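Local coordinates for protein soluble secreted antigen MPT53 (PDB 1LU4) that probably acts as a secreted disulfide oxidoreductase of the thioredoxin family, oxidising reduced, unfolded secreted proteins so that they form disulfide bonds, at residues A[15-18]-A[19-23]; A[125-128]-A[129-133]. All blocks are in the same frame, centred on the assembly; numbering follows the deposited sequence.

In the fold
Both contacts are local, yet they lie in different parts of the thioredoxin-like fold, their centres 23 Å apart with no atoms touching. Contact 1 (15-18 with 19-23) marks the end of the small N-terminal hairpin, where strand 16-18 passes into a 3-10 turn before the central sheet begins. Contact 2 (125-128 with 129-133) spans successive turns of the C-terminal helix. Each combines a polar, more exposed side with an apolar side turned to the protein: Phe17 and Leu22 meet strand 57-62, while Leu127 and Val131 reach Phe105 of strand 102-106. Aspartate and serine close the turn through hydrogen bonds, whereas a glutamate-arginine salt bridge spans the helix.

Contact 1: A[15-18]-A[19-23]; sequences APFD and GASLQ
The carbonyl oxygen of Asp18 is gripped twice by Ser21, in a type I turn that converts the last strand of the N-terminal hairpin of this thioredoxin-like fold into a 3-10 segment. The hydroxyl of Ser21 donates from OG to Asp18 O over 2.7 Å and arrives almost in line with the carbonyl bond. Ser21 N, which closes the turn, donates to the same Asp18 O at 3.0 Å from well above the carbonyl plane. The positive first torsion of Ser21 (chi1 70°) sets OG between its own N and carbonyl carbon, on the side of the turn where Asp18 O lies, and two donors of one residue thereby share a single acceptor.

The aspartate also answers with its side chain in an Asx turn: Ala20 N reaches Asp18 OD1 at 2.9 Å. This donor comes from above the carboxylate plane, and the methyl of Ala20 lies beside the same oxygen. Negative charge at the start of the short helical segment should favourably face its N-H groups.

Next to the turn, Phe17 holds CG anti to its N (chi1 177°), which sends the ring forward along the chain toward residues 19-22. Phe17 CZ comes 3.7 Å from Ser21 OG, which lies oblique to the ring, and the side chain also touches Val59, Thr82 and Leu84 on strands 57-62 and 82-85 of the central sheet. Leu22, also against Val59, crosses Phe17 at about a right angle, and its CG sits at the ring edge, 4.1 Å from Phe17 CZ.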
loop_
_atom_site.group_PDB
_atom_site.type_symbol
_atom_site.label_atom_id
_atom_site.label_comp_id
_atom_site.label_asym_id
_atom_site.label_seq_id
_atom_site.Cartn_x
_atom_site.Cartn_y
_atom_site.Cartn_z
ATOM N N ALA A 15 -4.913 -13.845 7.112
ATOM C CA ALA A 15 -4.684 -13.460 8.504
ATOM C C ALA A 15 -5.430 -12.172 8.821
ATOM O O ALA A 15 -5.616 -11.302 7.946
ATOM C CB ALA A 15 -3.197 -13.293 8.734
ATOM N N PRO A 16 -5.868 -11.982 10.053
ATOM C CA PRO A 16 -6.395 -10.661 10.402
ATOM C C PRO A 16 -5.306 -9.624 10.464
ATOM O O PRO A 16 -4.141 -9.927 10.729
ATOM C CD PRO A 16 -5.943 -12.932 11.205
ATOM N N PHE A 17 -5.707 -8.379 10.199
ATOM C CA PHE A 17 -4.764 -7.263 10.333
ATOM C C PHE A 17 -5.529 -6.090 10.916
ATOM O O PHE A 17 -6.659 -5.800 10.479
ATOM C CB PHE A 17 -4.158 -6.916 8.982
ATOM C CG PHE A 17 -3.217 -5.707 9.079
ATOM C CD1 PHE A 17 -1.925 -5.927 9.557
ATOM C CD2 PHE A 17 -3.622 -4.454 8.726
ATOM C CE1 PHE A 17 -1.057 -4.840 9.655
ATOM C CE2 PHE A 17 -2.748 -3.355 8.825
ATOM C CZ PHE A 17 -1.470 -3.556 9.306
ATOM N N ASP A 18 -4.942 -5.379 11.852
ATOM C CA ASP A 18 -5.567 -4.217 12.489
ATOM C C ASP A 18 -4.791 -2.977 12.116
ATOM O O ASP A 18 -3.623 -2.855 12.501
ATOM C CB ASP A 18 -5.556 -4.404 13.999
ATOM C CG ASP A 18 -6.190 -3.287 14.784
ATOM O OD1 ASP A 18 -6.679 -2.322 14.150
ATOM O OD2 ASP A 18 -6.188 -3.397 16.026
ATOM N N GLY A 19 -5.405 -2.100 11.350
ATOM C CA GLY A 19 -4.825 -0.851 10.935
ATOM C C GLY A 19 -4.374 0.026 12.070
ATOM O O GLY A 19 -3.455 0.851 11.924
ATOM N N ALA A 20 -4.989 -0.150 13.239
ATOM C CA ALA A 20 -4.614 0.702 14.366
ATOM C C ALA A 20 -3.153 0.418 14.720
ATOM O O ALA A 20 -2.533 1.292 15.327
ATOM C CB ALA A 20 -5.542 0.449 15.535
ATOM N N SER A 21 -2.649 -0.765 14.364
ATOM C CA SER A 21 -1.234 -1.060 14.660
ATOM C C SER A 21 -0.287 -0.139 13.928
ATOM O O SER A 21 0.869 -0.098 14.331
ATOM C CB SER A 21 -0.938 -2.532 14.305
ATOM O OG SER A 21 -0.947 -2.744 12.898
ATOM N N LEU A 22 -0.762 0.591 12.910
ATOM C CA LEU A 22 0.084 1.483 12.160
ATOM C C LEU A 22 0.208 2.812 12.854
ATOM O O LEU A 22 1.081 3.624 12.501
ATOM C CB LEU A 22 -0.487 1.682 10.739
ATOM C CG LEU A 22 -0.477 0.389 9.886
ATOM C CD1 LEU A 22 -1.267 0.645 8.624
ATOM C CD2 LEU A 22 0.932 -0.086 9.584
ATOM N N GLN A 23 -0.678 3.105 13.803
ATOM C CA GLN A 23 -0.590 4.439 14.426
ATOM C C GLN A 23 0.729 4.609 15.161
ATOM O O GLN A 23 1.290 3.728 15.864
ATOM C CB GLN A 23 -1.835 4.615 15.314
ATOM C CG GLN A 23 -3.112 4.669 14.493
ATOM C CD GLN A 23 -4.388 4.781 15.297
ATOM O OE1 GLN A 23 -5.340 5.474 14.883
ATOM N NE2 GLN A 23 -4.430 4.108 16.451
#

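Contact 2: A[125-128]-A[129-133]; sequences DELS and GRVAA
Glu126 and Arg130 form a salt bridge between residues four apart, running side by side off the same flank of helix 124-133. Two nitrogens of the guanidinium converge on one carboxylate oxygen: Arg130 NE donates to Glu126 OE2 at 2.8 Å and Arg130 NH2 to the same Glu126 OE2 at 2.9 Å. The oxygen lies practically in the guanidinium plane, at its NE side. At the carboxylate the two bonds differ. NE meets the anti lone pair of OE2, whereas NH2 approaches from above the carboxylate plane, because the two flat groups are turned 48° against each other.

The torsions put these groups in place. Glu126 is extended, with CG anti to its N (chi1 177°); Arg130 instead has CG beside its N (chi1 -65°), so its straight chain leans back toward the preceding turn. There Arg130 CG packs 3.4 Å from Glu126 O, and this carbonyl also accepts Arg130 N at 3.0 Å. One residue pair is thus joined by backbone and side chains alike.

On the buried flank, Leu127 CD1 meets Val131 CG2 at 4.0 Å, and the same valine methyl lies 3.3 Å from Leu127 O, the acceptor of Val131 N. Both side chains rest on Phe105 of strand 102-106 and on Val49 of helix 37-52; Arg130 also touches Phe105.

Regular i to i+4 bonds, from Gly129 N to Asp125 O through Ala132 N to Ser128 O, set the spacing that brings each pair together. Ser123 OG accepts Glu126 N near the helix start. The result is an amphipathic alpha-helix, the C-terminal helix that packs on the central sheet in the thioredoxin fold.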
loop_
_atom_site.group_PDB
_atom_site.type_symbol
_atom_site.label_atom_id
_atom_site.label_comp_id
_atom_site.label_asym_id
_atom_site.label_seq_id
_atom_site.Cartn_x
_atom_site.Cartn_y
_atom_site.Cartn_z
ATOM N N ASP A 125 13.461 6.084 -7.517
ATOM C CA ASP A 125 14.158 7.197 -6.891
ATOM C C ASP A 125 13.174 8.108 -6.171
ATOM O O ASP A 125 13.430 8.567 -5.064
ATOM C CB ASP A 125 14.936 7.995 -7.940
ATOM C CG ASP A 125 16.287 7.390 -8.264
ATOM O OD1 ASP A 125 16.635 6.248 -7.903
ATOM O OD2 ASP A 125 17.068 8.106 -8.942
ATOM N N GLU A 126 12.025 8.363 -6.847
ATOM C CA GLU A 126 11.080 9.238 -6.166
ATOM C C GLU A 126 10.526 8.592 -4.893
ATOM O O GLU A 126 10.412 9.203 -3.856
ATOM C CB GLU A 126 9.927 9.669 -7.072
ATOM C CG GLU A 126 8.897 10.525 -6.345
ATOM C CD GLU A 126 7.768 11.030 -7.247
ATOM O OE1 GLU A 126 7.962 11.229 -8.465
ATOM O OE2 GLU A 126 6.656 11.188 -6.685
ATOM N N LEU A 127 10.153 7.305 -5.001
ATOM C CA LEU A 127 9.617 6.574 -3.849
ATOM C C LEU A 127 10.619 6.498 -2.702
ATOM O O LEU A 127 10.236 6.745 -1.549
ATOM C CB LEU A 127 9.216 5.165 -4.316
ATOM C CG LEU A 127 8.662 4.258 -3.203
ATOM C CD1 LEU A 127 7.429 4.831 -2.553
ATOM C CD2 LEU A 127 8.384 2.861 -3.767
ATOM N N SER A 128 11.863 6.203 -3.016
ATOM C CA SER A 128 12.896 6.143 -1.984
ATOM C C SER A 128 12.999 7.470 -1.245
ATOM O O SER A 128 13.109 7.513 -0.012
ATOM C CB SER A 128 14.206 5.719 -2.684
ATOM O OG SER A 128 15.226 5.729 -1.747
ATOM N N GLY A 129 12.968 8.604 -1.991
ATOM C CA GLY A 129 13.070 9.894 -1.326
ATOM C C GLY A 129 11.823 10.183 -0.477
ATOM O O GLY A 129 11.998 10.711 0.626
ATOM N N ARG A 130 10.639 9.835 -0.961
ATOM C CA ARG A 130 9.448 10.103 -0.105
ATOM C C ARG A 130 9.506 9.275 1.177
ATOM O O ARG A 130 9.136 9.720 2.273
ATOM C CB ARG A 130 8.161 9.840 -0.890
ATOM C CG ARG A 130 7.991 10.828 -2.077
ATOM C CD ARG A 130 6.741 10.434 -2.847
ATOM N NE ARG A 130 6.387 11.343 -3.905
ATOM C CZ ARG A 130 5.773 12.522 -3.771
ATOM N NH1 ARG A 130 5.385 13.028 -2.618
ATOM N NH2 ARG A 130 5.533 13.206 -4.899
ATOM N N VAL A 131 9.995 8.035 1.037
ATOM C CA VAL A 131 10.073 7.171 2.245
ATOM C C VAL A 131 11.146 7.677 3.211
ATOM O O VAL A 131 10.889 7.727 4.435
ATOM C CB VAL A 131 10.316 5.730 1.775
ATOM C CG1 VAL A 131 10.704 4.839 2.947
ATOM C CG2 VAL A 131 9.052 5.213 1.082
ATOM N N ALA A 132 12.308 8.094 2.687
ATOM C CA ALA A 132 13.327 8.673 3.571
ATOM C C ALA A 132 12.781 9.876 4.309
ATOM O O ALA A 132 13.194 10.146 5.463
ATOM C CB ALA A 132 14.511 9.071 2.706
ATOM N N ALA A 133 11.912 10.675 3.684
ATOM C CA ALA A 133 11.452 11.916 4.323
ATOM C C ALA A 133 10.610 11.614 5.553
ATOM O O ALA A 133 10.473 12.461 6.413
ATOM C CB ALA A 133 10.603 12.816 3.388
#